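Local coordinates for protein carboxyl esterase NP (Bacillus subtilis, PDB 4CCW) that catalyses the hydrolysis of carboxylic esters to an alcohol and a carboxylate, as a member of the alpha/beta hydrolase superfamily, at residues 78-82 with 288-292. Numbering follows the deposited sequence.
Sequences SSKYR and MRFFN
Tyr81 offers its ring to two unlike neighbours on helix 280-291, a thioether at the edge and a second aromatic ring turned edge-on toward a face, with no hydrogen bond across the contact. The sulfur of Met288 lies almost in the plane of the tyrosine, SD 3.8 Å from Tyr81 CE2, a Met-aromatic contact made edge-on. Bends at chi2 (83°) and chi3 turn the thioether into that place. Phe291 points its edge at the tyrosine face in an offset T-shaped pair, planes at 76° and centroids 5.9 Å apart; of its ring atoms CD2 comes nearest the tyrosine ring, 4.2 Å from Tyr81 CZ. Beyond the ring, Tyr81 OH presses on Phe291 CB at 3.1 Å, a close polar-to-apolar approach. In this alpha/beta hydrolase fold the contact joins the end of helix 74-80, just before strand 82-86, to the last turn of the C-terminal helix 280-291, on the surface and away from the active site. His124, on strand 123-128, meets both aromatic rings, stacking on Phe291 and standing steeply against Tyr81. Were the tyrosine an alanine, Met288 SD would probably lose its aromatic partner and a gap would open beside Phe291 and His124. Lys80 crosses the Met288 side chain at a slant, its aliphatic CD 3.9 Å from Met288 CG. Bends at chi3 and chi4 bring Lys80 NZ to 3.5 Å from Met288 CG, while NZ and Asn292 ND2, both donors, approach to 4.0 Å without bonding to each other.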
loop_
_atom_site.group_PDB
_atom_site.type_symbol
_atom_site.label_atom_id
_atom_site.label_comp_id
_atom_site.label_asym_id
_atom_site.label_seq_id
_atom_site.Cartn_x
_atom_site.Cartn_y
_atom_site.Cartn_z
ATOM N N SER A 78 -1.352 16.098 1.713
ATOM C CA SER A 78 -0.756 16.920 0.653
ATOM C C SER A 78 -0.581 18.386 1.050
ATOM O O SER A 78 0.233 19.100 0.458
ATOM C CB SER A 78 -1.606 16.845 -0.613
ATOM O OG SER A 78 -0.820 17.084 -1.753
ATOM N N SER A 79 -1.347 18.844 2.041
ATOM C CA SER A 79 -1.232 20.236 2.482
ATOM C C SER A 79 0.147 20.542 3.065
ATOM O O SER A 79 0.627 21.668 2.962
ATOM C CB SER A 79 -2.342 20.607 3.477
ATOM O OG SER A 79 -2.187 19.939 4.716
ATOM N N LYS A 80 0.788 19.535 3.653
ATOM C CA LYS A 80 2.058 19.737 4.350
ATOM C C LYS A 80 3.262 19.082 3.665
ATOM O O LYS A 80 4.401 19.504 3.872
ATOM C CB LYS A 80 1.952 19.249 5.800
ATOM C CG LYS A 80 0.942 20.014 6.650
ATOM C CD LYS A 80 0.829 19.441 8.060
ATOM C CE LYS A 80 2.132 19.593 8.835
ATOM N NZ LYS A 80 2.308 18.458 9.783
ATOM N N TYR A 81 3.004 18.078 2.836
ATOM C CA TYR A 81 4.076 17.277 2.246
ATOM C C TYR A 81 3.998 17.229 0.740
ATOM O O TYR A 81 2.908 17.251 0.162
ATOM C CB TYR A 81 4.042 15.829 2.787
ATOM C CG TYR A 81 4.273 15.763 4.272
ATOM C CD1 TYR A 81 5.563 15.747 4.799
ATOM C CD2 TYR A 81 3.196 15.747 5.156
ATOM C CE1 TYR A 81 5.774 15.716 6.167
ATOM C CE2 TYR A 81 3.400 15.712 6.524
ATOM C CZ TYR A 81 4.688 15.700 7.021
ATOM O OH TYR A 81 4.886 15.669 8.384
ATOM N N ARG A 82 5.166 17.142 0.108
ATOM C CA ARG A 82 5.229 16.790 -1.289
ATOM C C ARG A 82 4.987 15.293 -1.353
ATOM O O ARG A 82 5.874 14.494 -1.040
ATOM C CB ARG A 82 6.590 17.159 -1.874
ATOM C CG ARG A 82 6.766 16.796 -3.343
ATOM C CD ARG A 82 5.769 17.526 -4.233
ATOM N NE ARG A 82 6.034 17.331 -5.666
ATOM C CZ ARG A 82 5.218 17.731 -6.637
ATOM N NH1 ARG A 82 4.083 18.352 -6.335
ATOM N NH2 ARG A 82 5.537 17.523 -7.918
ATOM N N MET A 288 -0.340 12.517 10.694
ATOM C CA MET A 288 0.293 13.829 10.717
ATOM C C MET A 288 0.963 14.128 12.051
ATOM O O MET A 288 2.091 14.617 12.089
ATOM C CB MET A 288 -0.703 14.930 10.387
ATOM C CG MET A 288 -0.079 15.973 9.490
ATOM S SD MET A 288 -0.181 15.385 7.791
ATOM C CE MET A 288 -1.774 16.119 7.437
ATOM N N ARG A 289 0.258 13.816 13.135
ATOM C CA ARG A 289 0.750 14.062 14.487
ATOM C C ARG A 289 2.052 13.308 14.723
ATOM O O ARG A 289 2.992 13.854 15.310
ATOM C CB ARG A 289 -0.302 13.628 15.507
ATOM C CG ARG A 289 -0.042 14.068 16.936
ATOM C CD ARG A 289 -1.272 13.776 17.784
ATOM N NE ARG A 289 -1.292 12.405 18.298
ATOM C CZ ARG A 289 -2.378 11.639 18.398
ATOM N NH1 ARG A 289 -3.559 12.070 17.978
ATOM N NH2 ARG A 289 -2.277 10.417 18.901
ATOM N N PHE A 290 2.095 12.061 14.249
ATOM C CA PHE A 290 3.282 11.226 14.349
ATOM C C PHE A 290 4.482 11.801 13.590
ATOM O O PHE A 290 5.599 11.812 14.110
ATOM C CB PHE A 290 2.979 9.807 13.861
ATOM C CG PHE A 290 4.181 8.908 13.840
ATOM C CD1 PHE A 290 4.689 8.381 15.023
ATOM C CD2 PHE A 290 4.810 8.593 12.641
ATOM C CE1 PHE A 290 5.804 7.555 15.012
ATOM C CE2 PHE A 290 5.932 7.771 12.629
ATOM C CZ PHE A 290 6.426 7.253 13.814
ATOM N N PHE A 291 4.241 12.270 12.367
ATOM C CA PHE A 291 5.302 12.834 11.535
ATOM C C PHE A 291 5.825 14.175 12.080
ATOM O O PHE A 291 6.986 14.515 11.878
ATOM C CB PHE A 291 4.828 13.026 10.093
ATOM C CG PHE A 291 4.672 11.752 9.311
ATOM C CD1 PHE A 291 5.316 10.577 9.701
ATOM C CD2 PHE A 291 3.902 11.734 8.152
ATOM C CE1 PHE A 291 5.176 9.411 8.966
ATOM C CE2 PHE A 291 3.755 10.568 7.415
ATOM C CZ PHE A 291 4.391 9.405 7.821
ATOM N N ASN A 292 4.953 14.921 12.755
ATOM C CA ASN A 292 5.286 16.246 13.280
ATOM C C ASN A 292 5.995 16.190 14.635
ATOM O O ASN A 292 6.139 15.117 15.228
ATOM C CB ASN A 292 4.022 17.107 13.364
ATOM C CG ASN A 292 4.297 18.500 13.886
ATOM O OD1 ASN A 292 4.347 18.721 15.098
ATOM N ND2 ASN A 292 4.464 19.453 12.974
#